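Local coordinates for scarecrow-like protein 3 (Arabidopsis thaliana, PDB 6KPB) that belongs to the GRAS family, probably acts as a transcription factor in plant development, and binds IDD zinc finger proteins such as JACKDAW/IDD10, at residues A[127-130]-A[131-135]; A[146-149]-A[150-154]; A[390-393]-A[394-398]; A[434-438]-A[439-443]. All coordinates share one frame; numbering follows the deposited sequence.

Contact 1 of 4, residues A[127-130]-A[131-135]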
loop_
_atom_site.group_PDB
_atom_site.type_symbol
_atom_site.label_atom_id
_atom_site.label_comp_id
_atom_site.label_asym_id
_atom_site.label_seq_id
_atom_site.Cartn_x
_atom_site.Cartn_y
_atom_site.Cartn_z
ATOM N N ASN A 127 2.797 0.862 8.911
ATOM C CA ASN A 127 2.093 1.842 9.726
ATOM C C ASN A 127 1.724 3.023 8.839
ATOM O O ASN A 127 2.593 3.612 8.190
ATOM C CB ASN A 127 2.948 2.298 10.912
ATOM N N ASN A 128 0.436 3.351 8.801
ATOM C CA ASN A 128 -0.106 4.439 7.988
ATOM C C ASN A 128 -0.880 5.410 8.870
ATOM O O ASN A 128 -2.014 5.792 8.575
ATOM C CB ASN A 128 -0.993 3.891 6.873
ATOM C CG ASN A 128 -1.258 4.916 5.787
ATOM O OD1 ASN A 128 -0.485 5.854 5.603
ATOM N ND2 ASN A 128 -2.357 4.737 5.060
ATOM N N VAL A 129 -0.252 5.822 9.971
ATOM C CA VAL A 129 -0.951 6.588 10.998
ATOM C C VAL A 129 -1.366 7.957 10.470
ATOM O O VAL A 129 -2.502 8.400 10.679
ATOM C CB VAL A 129 -0.075 6.712 12.258
ATOM C CG1 VAL A 129 -0.881 7.307 13.400
ATOM C CG2 VAL A 129 0.495 5.353 12.643
ATOM N N SER A 130 -0.455 8.647 9.777
ATOM C CA SER A 130 -0.743 10.007 9.332
ATOM C C SER A 130 -1.942 10.044 8.393
ATOM O O SER A 130 -2.798 10.931 8.500
ATOM C CB SER A 130 0.484 10.614 8.652
ATOM O OG SER A 130 0.474 10.354 7.259
ATOM N N GLU A 131 -2.028 9.084 7.469
ATOM C CA GLU A 131 -3.179 9.029 6.572
ATOM C C GLU A 131 -4.457 8.694 7.329
ATOM O O GLU A 131 -5.527 9.235 7.022
ATOM C CB GLU A 131 -2.931 8.013 5.459
ATOM C CG GLU A 131 -2.276 8.603 4.222
ATOM C CD GLU A 131 -3.193 9.557 3.483
ATOM O OE1 GLU A 131 -4.208 9.094 2.920
ATOM O OE2 GLU A 131 -2.905 10.773 3.472
ATOM N N GLU A 132 -4.369 7.806 8.321
ATOM C CA GLU A 132 -5.556 7.428 9.082
ATOM C C GLU A 132 -6.071 8.593 9.918
ATOM O O GLU A 132 -7.287 8.788 10.039
ATOM C CB GLU A 132 -5.249 6.215 9.960
ATOM C CG GLU A 132 -5.083 4.922 9.172
ATOM C CD GLU A 132 -4.537 3.780 10.008
ATOM O OE1 GLU A 132 -4.026 4.043 11.118
ATOM O OE2 GLU A 132 -4.615 2.618 9.554
ATOM N N ILE A 133 -5.166 9.380 10.505
ATOM C CA ILE A 133 -5.585 10.601 11.188
ATOM C C ILE A 133 -6.258 11.549 10.205
ATOM O O ILE A 133 -7.273 12.182 10.520
ATOM C CB ILE A 133 -4.385 11.272 11.881
ATOM C CG1 ILE A 133 -3.830 10.383 12.994
ATOM C CG2 ILE A 133 -4.781 12.632 12.436
ATOM C CD1 ILE A 133 -2.641 10.991 13.710
ATOM N N HIS A 134 -5.709 11.647 8.992
ATOM C CA HIS A 134 -6.250 12.564 7.995
ATOM C C HIS A 134 -7.674 12.185 7.602
ATOM O O HIS A 134 -8.550 13.053 7.507
ATOM C CB HIS A 134 -5.337 12.590 6.769
ATOM C CG HIS A 134 -5.799 13.522 5.692
ATOM N ND1 HIS A 134 -5.999 14.868 5.909
ATOM C CD2 HIS A 134 -6.097 13.302 4.390
ATOM C CE1 HIS A 134 -6.402 15.438 4.787
ATOM N NE2 HIS A 134 -6.470 14.510 3.851
ATOM N N VAL A 135 -7.932 10.895 7.376
ATOM C CA VAL A 135 -9.264 10.492 6.935
ATOM C C VAL A 135 -10.282 10.653 8.060
ATOM O O VAL A 135 -11.452 10.965 7.803
ATOM C CB VAL A 135 -9.239 9.055 6.377
ATOM C CG1 VAL A 135 -8.990 8.037 7.479
ATOM C CG2 VAL A 135 -10.532 8.743 5.635
#

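Contact 2 of 4, residues A[146-149]-A[150-154]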
loop_
_atom_site.group_PDB
_atom_site.type_symbol
_atom_site.label_atom_id
_atom_site.label_comp_id
_atom_site.label_asym_id
_atom_site.label_seq_id
_atom_site.Cartn_x
_atom_site.Cartn_y
_atom_site.Cartn_z
ATOM N N LEU A 146 -20.219 13.241 13.902
ATOM C CA LEU A 146 -19.448 13.328 15.138
ATOM C C LEU A 146 -19.748 14.615 15.898
ATOM O O LEU A 146 -19.786 14.614 17.134
ATOM C CB LEU A 146 -17.956 13.216 14.829
ATOM C CG LEU A 146 -17.478 11.810 14.463
ATOM C CD1 LEU A 146 -16.000 11.817 14.115
ATOM C CD2 LEU A 146 -17.750 10.852 15.612
ATOM N N LYS A 147 -19.962 15.722 15.182
ATOM C CA LYS A 147 -20.290 16.978 15.850
ATOM C C LYS A 147 -21.591 16.863 16.634
ATOM O O LYS A 147 -21.691 17.358 17.763
ATOM C CB LYS A 147 -20.383 18.112 14.828
ATOM C CG LYS A 147 -19.061 18.497 14.177
ATOM C CD LYS A 147 -19.304 19.416 12.987
ATOM C CE LYS A 147 -18.021 19.729 12.227
ATOM N NZ LYS A 147 -17.322 20.926 12.769
ATOM N N VAL A 148 -22.601 16.213 16.053
ATOM C CA VAL A 148 -23.861 16.003 16.761
ATOM C C VAL A 148 -23.651 15.071 17.947
ATOM O O VAL A 148 -24.122 15.339 19.060
ATOM C CB VAL A 148 -24.935 15.461 15.800
ATOM C CG1 VAL A 148 -26.159 15.000 16.580
ATOM C CG2 VAL A 148 -25.320 16.520 14.780
ATOM N N SER A 149 -22.939 13.963 17.724
ATOM C CA SER A 149 -22.639 13.030 18.806
ATOM C C SER A 149 -21.894 13.727 19.938
ATOM O O SER A 149 -22.285 13.627 21.107
ATOM C CB SER A 149 -21.827 11.852 18.265
ATOM O OG SER A 149 -21.451 10.965 19.306
ATOM N N TYR A 150 -20.825 14.456 19.606
ATOM C CA TYR A 150 -20.046 15.145 20.631
ATOM C C TYR A 150 -20.901 16.140 21.405
ATOM O O TYR A 150 -20.823 16.210 22.638
ATOM C CB TYR A 150 -18.851 15.853 19.996
ATOM C CG TYR A 150 -17.820 14.918 19.405
ATOM C CD1 TYR A 150 -17.771 13.578 19.773
ATOM C CD2 TYR A 150 -16.892 15.377 18.478
ATOM C CE1 TYR A 150 -16.826 12.724 19.235
ATOM C CE2 TYR A 150 -15.946 14.531 17.934
ATOM C CZ TYR A 150 -15.918 13.207 18.314
ATOM O OH TYR A 150 -14.974 12.367 17.771
ATOM N N LEU A 151 -21.729 16.915 20.700
ATOM C CA LEU A 151 -22.581 17.893 21.369
ATOM C C LEU A 151 -23.544 17.211 22.334
ATOM O O LEU A 151 -23.688 17.632 23.487
ATOM C CB LEU A 151 -23.345 18.714 20.327
ATOM C CG LEU A 151 -24.047 20.017 20.728
ATOM C CD1 LEU A 151 -24.298 20.861 19.485
ATOM C CD2 LEU A 151 -25.361 19.770 21.464
ATOM N N LEU A 152 -24.215 16.153 21.875
ATOM C CA LEU A 152 -25.212 15.488 22.709
ATOM C C LEU A 152 -24.572 14.796 23.906
ATOM O O LEU A 152 -25.097 14.865 25.023
ATOM C CB LEU A 152 -26.010 14.487 21.874
ATOM C CG LEU A 152 -26.986 15.088 20.858
ATOM C CD1 LEU A 152 -27.571 14.009 19.951
ATOM C CD2 LEU A 152 -28.089 15.849 21.580
ATOM N N THR A 153 -23.434 14.128 23.696
ATOM C CA THR A 153 -22.805 13.394 24.790
ATOM C C THR A 153 -22.172 14.338 25.805
ATOM O O THR A 153 -22.192 14.063 27.010
ATOM C CB THR A 153 -21.762 12.419 24.244
ATOM O OG1 THR A 153 -20.745 13.145 23.547
ATOM C CG2 THR A 153 -22.410 11.423 23.294
ATOM N N ASN A 154 -21.600 15.455 25.342
ATOM C CA ASN A 154 -21.035 16.426 26.276
ATOM C C ASN A 154 -22.118 17.045 27.154
ATOM O O ASN A 154 -21.900 17.267 28.350
ATOM C CB ASN A 154 -20.273 17.513 25.518
ATOM C CG ASN A 154 -18.953 17.017 24.956
ATOM O OD1 ASN A 154 -18.495 15.924 25.287
ATOM N ND2 ASN A 154 -18.329 17.828 24.109
#

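Contact 3 of 4, residues A[390-393]-A[394-398]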
loop_
_atom_site.group_PDB
_atom_site.type_symbol
_atom_site.label_atom_id
_atom_site.label_comp_id
_atom_site.label_asym_id
_atom_site.label_seq_id
_atom_site.Cartn_x
_atom_site.Cartn_y
_atom_site.Cartn_z
ATOM N N ILE A 390 -12.803 10.694 -2.116
ATOM C CA ILE A 390 -12.342 9.344 -2.429
ATOM C C ILE A 390 -11.700 8.699 -1.207
ATOM O O ILE A 390 -11.914 7.511 -0.934
ATOM C CB ILE A 390 -11.379 9.372 -3.629
ATOM C CG1 ILE A 390 -12.081 9.946 -4.863
ATOM C CG2 ILE A 390 -10.846 7.976 -3.918
ATOM C CD1 ILE A 390 -11.243 9.890 -6.120
ATOM N N LYS A 391 -10.906 9.467 -0.454
ATOM C CA LYS A 391 -10.290 8.933 0.759
ATOM C C LYS A 391 -11.346 8.426 1.734
ATOM O O LYS A 391 -11.234 7.317 2.269
ATOM C CB LYS A 391 -9.422 9.997 1.431
ATOM C CG LYS A 391 -8.073 10.229 0.778
ATOM C CD LYS A 391 -7.032 10.600 1.825
ATOM C CE LYS A 391 -5.927 11.457 1.234
ATOM N NZ LYS A 391 -6.440 12.792 0.823
ATOM N N VAL A 392 -12.382 9.231 1.979
ATOM C CA VAL A 392 -13.451 8.814 2.883
ATOM C C VAL A 392 -14.177 7.601 2.318
ATOM O O VAL A 392 -14.431 6.619 3.028
ATOM C CB VAL A 392 -14.417 9.984 3.144
ATOM C CG1 VAL A 392 -15.670 9.495 3.855
ATOM C CG2 VAL A 392 -13.727 11.069 3.957
ATOM N N GLU A 393 -14.507 7.643 1.025
ATOM C CA GLU A 393 -15.254 6.548 0.415
ATOM C C GLU A 393 -14.462 5.247 0.443
ATOM O O GLU A 393 -15.035 4.169 0.634
ATOM C CB GLU A 393 -15.647 6.917 -1.016
ATOM C CG GLU A 393 -16.773 7.938 -1.096
ATOM C CD GLU A 393 -16.972 8.485 -2.497
ATOM O OE1 GLU A 393 -16.074 8.296 -3.346
ATOM O OE2 GLU A 393 -18.026 9.106 -2.750
ATOM N N LYS A 394 -13.142 5.324 0.269
ATOM C CA LYS A 394 -12.309 4.124 0.252
ATOM C C LYS A 394 -11.861 3.707 1.651
ATOM O O LYS A 394 -12.146 2.590 2.094
ATOM C CB LYS A 394 -11.106 4.337 -0.613
ATOM C CG LYS A 394 -9.948 3.484 -0.209
ATOM C CD LYS A 394 -9.232 2.896 -1.387
ATOM C CE LYS A 394 -9.029 1.416 -1.172
ATOM N NZ LYS A 394 -7.876 0.910 -1.937
ATOM N N MET A 395 -11.146 4.592 2.353
ATOM C CA MET A 395 -10.494 4.201 3.599
ATOM C C MET A 395 -11.477 3.969 4.739
ATOM O O MET A 395 -11.123 3.291 5.708
ATOM C CB MET A 395 -9.465 5.254 4.010
ATOM C CG MET A 395 -8.347 5.452 3.003
ATOM S SD MET A 395 -6.989 6.451 3.642
ATOM C CE MET A 395 -5.878 6.427 2.235
ATOM N N LEU A 396 -12.692 4.508 4.653
ATOM C CA LEU A 396 -13.685 4.348 5.711
ATOM C C LEU A 396 -14.825 3.440 5.261
ATOM O O LEU A 396 -14.915 2.296 5.716
ATOM C CB LEU A 396 -14.213 5.711 6.160
ATOM C CG LEU A 396 -13.218 6.575 6.937
ATOM C CD1 LEU A 396 -13.864 7.874 7.392
ATOM C CD2 LEU A 396 -12.655 5.807 8.124
ATOM N N PHE A 397 -15.706 3.918 4.378
ATOM C CA PHE A 397 -16.847 3.110 3.960
ATOM C C PHE A 397 -16.395 1.854 3.228
ATOM O O PHE A 397 -16.978 0.779 3.405
ATOM C CB PHE A 397 -17.781 3.935 3.077
ATOM C CG PHE A 397 -18.239 5.220 3.707
ATOM C CD1 PHE A 397 -18.418 5.311 5.078
ATOM C CD2 PHE A 397 -18.484 6.339 2.928
ATOM C CE1 PHE A 397 -18.837 6.493 5.659
ATOM C CE2 PHE A 397 -18.902 7.523 3.502
ATOM C CZ PHE A 397 -19.079 7.599 4.869
ATOM N N GLY A 398 -15.353 1.970 2.401
ATOM C CA GLY A 398 -14.853 0.804 1.693
ATOM C C GLY A 398 -14.341 -0.272 2.632
ATOM O O GLY A 398 -14.572 -1.462 2.411
#

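Contact 4 of 4, residues A[434-438]-A[439-443]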
loop_
_atom_site.group_PDB
_atom_site.type_symbol
_atom_site.label_atom_id
_atom_site.label_comp_id
_atom_site.label_asym_id
_atom_site.label_seq_id
_atom_site.Cartn_x
_atom_site.Cartn_y
_atom_site.Cartn_z
ATOM N N VAL A 434 -31.166 7.286 30.093
ATOM C CA VAL A 434 -31.267 8.685 30.488
ATOM C C VAL A 434 -31.630 9.482 29.236
ATOM O O VAL A 434 -30.779 9.663 28.352
ATOM C CB VAL A 434 -29.967 9.197 31.121
ATOM C CG1 VAL A 434 -30.136 10.632 31.603
ATOM C CG2 VAL A 434 -29.554 8.297 32.269
ATOM N N PRO A 435 -32.870 9.952 29.107
ATOM C CA PRO A 435 -33.269 10.651 27.881
ATOM C C PRO A 435 -32.420 11.890 27.643
ATOM O O PRO A 435 -32.059 12.610 28.575
ATOM C CB PRO A 435 -34.737 11.012 28.141
ATOM C CG PRO A 435 -34.897 10.945 29.630
ATOM C CD PRO A 435 -33.967 9.866 30.083
ATOM N N LEU A 436 -32.082 12.117 26.378
ATOM C CA LEU A 436 -31.307 13.288 26.010
ATOM C C LEU A 436 -32.129 14.553 26.222
ATOM O O LEU A 436 -33.357 14.551 26.099
ATOM C CB LEU A 436 -30.850 13.187 24.557
ATOM C CG LEU A 436 -29.936 11.999 24.242
ATOM C CD1 LEU A 436 -29.605 11.935 22.758
ATOM C CD2 LEU A 436 -28.666 12.075 25.074
ATOM N N SER A 437 -31.435 15.640 26.553
ATOM C CA SER A 437 -32.109 16.898 26.845
ATOM C C SER A 437 -32.823 17.425 25.607
ATOM O O SER A 437 -32.283 17.390 24.497
ATOM C CB SER A 437 -31.100 17.931 27.348
ATOM O OG SER A 437 -31.658 19.233 27.343
ATOM N N TYR A 438 -34.053 17.909 25.809
ATOM C CA TYR A 438 -34.816 18.504 24.716
ATOM C C TYR A 438 -34.033 19.617 24.036
ATOM O O TYR A 438 -34.023 19.722 22.803
ATOM C CB TYR A 438 -36.152 19.037 25.244
ATOM C CG TYR A 438 -37.046 19.646 24.185
ATOM C CD1 TYR A 438 -36.914 20.980 23.813
ATOM C CD2 TYR A 438 -38.028 18.889 23.562
ATOM C CE1 TYR A 438 -37.728 21.538 22.847
ATOM C CE2 TYR A 438 -38.848 19.439 22.593
ATOM C CZ TYR A 438 -38.693 20.764 22.238
ATOM O OH TYR A 438 -39.507 21.315 21.274
ATOM N N TYR A 439 -33.360 20.457 24.824
ATOM C CA TYR A 439 -32.647 21.591 24.249
ATOM C C TYR A 439 -31.283 21.195 23.702
ATOM O O TYR A 439 -30.767 21.867 22.802
ATOM C CB TYR A 439 -32.531 22.705 25.288
ATOM C CG TYR A 439 -33.880 23.316 25.588
ATOM C CD1 TYR A 439 -34.428 24.273 24.746
ATOM C CD2 TYR A 439 -34.625 22.901 26.682
ATOM C CE1 TYR A 439 -35.668 24.821 24.999
ATOM C CE2 TYR A 439 -35.868 23.444 26.944
ATOM C CZ TYR A 439 -36.384 24.404 26.098
ATOM O OH TYR A 439 -37.623 24.950 26.352
ATOM N N ALA A 440 -30.689 20.117 24.215
ATOM C CA ALA A 440 -29.527 19.544 23.544
ATOM C C ALA A 440 -29.913 19.017 22.169
ATOM O O ALA A 440 -29.160 19.174 21.200
ATOM C CB ALA A 440 -28.916 18.433 24.397
ATOM N N MET A 441 -31.090 18.396 22.065
ATOM C CA MET A 441 -31.603 17.977 20.765
ATOM C C MET A 441 -31.849 19.179 19.861
ATOM O O MET A 441 -31.586 19.123 18.654
ATOM C CB MET A 441 -32.890 17.173 20.946
ATOM C CG MET A 441 -32.704 15.869 21.695
ATOM S SD MET A 441 -31.983 14.585 20.660
ATOM C CE MET A 441 -33.368 14.218 19.586
ATOM N N LEU A 442 -32.355 20.275 20.429
ATOM C CA LEU A 442 -32.586 21.479 19.639
ATOM C C LEU A 442 -31.275 22.068 19.136
ATOM O O LEU A 442 -31.188 22.518 17.987
ATOM C CB LEU A 442 -33.355 22.508 20.466
ATOM C CG LEU A 442 -33.799 23.772 19.730
ATOM C CD1 LEU A 442 -34.816 23.432 18.650
ATOM C CD2 LEU A 442 -34.364 24.792 20.705
ATOM N N GLN A 443 -30.240 22.071 19.982
ATOM C CA GLN A 443 -28.936 22.566 19.550
ATOM C C GLN A 443 -28.352 21.693 18.448
ATOM O O GLN A 443 -27.715 22.199 17.517
ATOM C CB GLN A 443 -27.978 22.638 20.740
ATOM C CG GLN A 443 -28.058 23.941 21.514
ATOM C CD GLN A 443 -27.323 23.884 22.839
ATOM O OE1 GLN A 443 -26.650 22.900 23.148
ATOM N NE2 GLN A 443 -27.456 24.940 23.633
#

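Contact 1 of 4, residues A[127-130]-A[131-135]
N128 meets E131 at the start of helix 129-142, its amide laid along the stem of the glutamate and both side chains running in the same direction. The flat amide of N128 rests against the aliphatic part of E131, with OD1 of N128 3.3 Å from CB of E131, and its plane is turned 27° from that of the carboxylate. N128 holds the N-cap position, yet its CG is anti to the backbone N (chi1 -164°), a setting that lays the amide along E131 and makes no capping bond. Bent at chi2, E131 carries its carboxylate onward to K391 and M395 of helix 387-406. At E132 the first helical bond closes, N of E132 to O of N128 at 3.1 Å. The CG of E132 packs against the same oxygen of N128 at 3.2 Å, while OE1 is hydrogen-bonded to Q205. I133 follows with the bond from its N to O of V129, 2.8 Å long and nearly straight. Its CD1 lies 4.1 Å from CG1 of V129, the two branched chains slanting across each other. V129 and I133 are apolar, which suits the side of the helix that packs on helix 206-223: V129 on E207, I133 on V208 and Q211. H134 bonds through N to O of S130 at 3.0 Å and sends its ring toward K391. E131, at N3, with E132 next to it, would put negative charge near the positive end of the helix dipole and probably favours the helix start, although E132 OE1 is already bonded to Q205.

Contact 2 of 4, residues A[146-149]-A[150-154]
L146 and Y150, one helical turn apart, form the tight part of this contact. The backbone bond from N of Y150 to O of L146 is 2.7 Å long, and the same oxygen overlies one face of the tyrosine ring at a height of 3.0 Å, nearer the ring's margin than its middle. Over the face too comes CB of L146, a CH-pi contact 4.3 Å from the ring centroid, while both methyls of L146 reach Y150 OH. The tyrosine CG sits beside its own backbone N (chi1 -66°), which swings the ring back alongside L146. On the next flank CG1 of V148 meets CD1 of L152 at 3.8 Å, two apolar chains running the same way.

All this belongs to helix 145-160, in the region predicted as VHIID of the GRAS domain, a family placed in the NADP-Rossmann clan. The helix lies against the central sheet and touches helices 129-142, 178-189 and 438-448. On this buried, sheet-facing side the small hydroxyl side chain of S149 can reach T349, to which its OG is hydrogen-bonded. N of T153 donates to O of S149 at 2.9 Å.

The looser side belongs to K147 and L151, both partly exposed. Their meeting is through backbone, N of L151 to O of K147 at 3.0 Å, since the long chain of K147 leads away from 150-154, past F140 and L447, and L151 turns to Q443.

Contact 3 of 4, residues A[390-393]-A[394-398]
O of V392 is gripped by two backbone donors, N of L396 at 3.2 Å and N of F397 at 3.3 Å. The second bond spans five residues rather than four and marks a wider pi-type turn in helix 387-406, which lies in the region predicted as PFYRE. The two donors approach differently: F397 N comes nearly head-on to the carbonyl, whereas L396 N arrives from 39° out of the carbonyl plane and misses the lone-pair directions. Before this, regular helical bonds run from N of K394 to O of I390 and, at 2.7 Å, from N of M395 to O of K391. The next bond, from N of G398 to O of E393, has the same five-residue span as that of F397 but is weak. Glycine suits this place because a beta carbon there would lie hard against O of K394.

E393, although buried, has its carboxylate paired in salt bridges with R389 and R95, so its charge is met on both oxygens. K394 points its amine toward the second subunit, where NZ makes a weak hydrogen bond with T122 of that subunit. F397 is apolar and buried against L374 of helix 360-381. Its ring lies alongside V392, whose CG1, anti to the backbone N (chi1 169°), is carried forward toward the wider turn. There CG1 of V392 touches the ring at CE2 of F397, 3.8 Å away.

Contact 4 of 4, residues A[434-438]-A[439-443]
The side-chain oxygen of S437 faces two amides of the first helical turn, N of Y439 at 3.3 Å and N of A440 at 3.4 Å. Both bonds are weak, though the second is nearly straight (165°). The serine OG stands anti to its own backbone N (chi1 166°), on the same side as its carbonyl carbon, a setting that places OG in front of the two amides. Its carbonyl works as well, O of S437 taking the proton of M441 N at 2.9 Å. A440 is small enough for its CB to approach CB of S437 at 3.7 Å.

Beside the cap, Y438 and Y439 form a T-shaped pair: CD1 of Y438 stands over the centre of the Y439 ring, the planes are 73° apart and the centroids 5.3 Å. Consecutive residues can do this because their first torsions differ, Y438 throwing its ring anti to the backbone N and Y439 keeping its ring beside it.

Together with the N-cap serine, L436 and M441 make a hydrophobic staple across the start of helix 438-448, in the region predicted as SAW. CD1 of L436 lies 4.1 Å from SD of M441, the chains crossing at about a right angle, with SD at the bend of the methionine chain, whose end then leads away.

Further out, backbone hydrogen bonds join V434 to A479 of strand 472-482, and L436 to G463 in the turn between strands 456-461 and 464-469. L436 and M441 both pack on A465, M441 also on I458, and A440 faces L152 of helix 145-160.

How the contacts relate
From the N terminus the contacts come strictly in series: each joins neighbouring turns of one helix or its start, so none encloses a long loop and none nests in or crosses another. Contact 1 begins helix 129-142, and contact 2 lies on the next helix, 145-160, with centres about 23 Å apart. Contact 3, far along the chain, returns to contact 1, where CG2 of V135 lies 3.7 Å from CG of L396. Contact 4 returns likewise to contact 2, with CD2 of L151 3.9 Å from O of A440. Contacts 1 and 3 lie on the same side of the chain's centre and contact 4 on the opposite side, the centres of contacts 1 and 4 being about 34 Å apart.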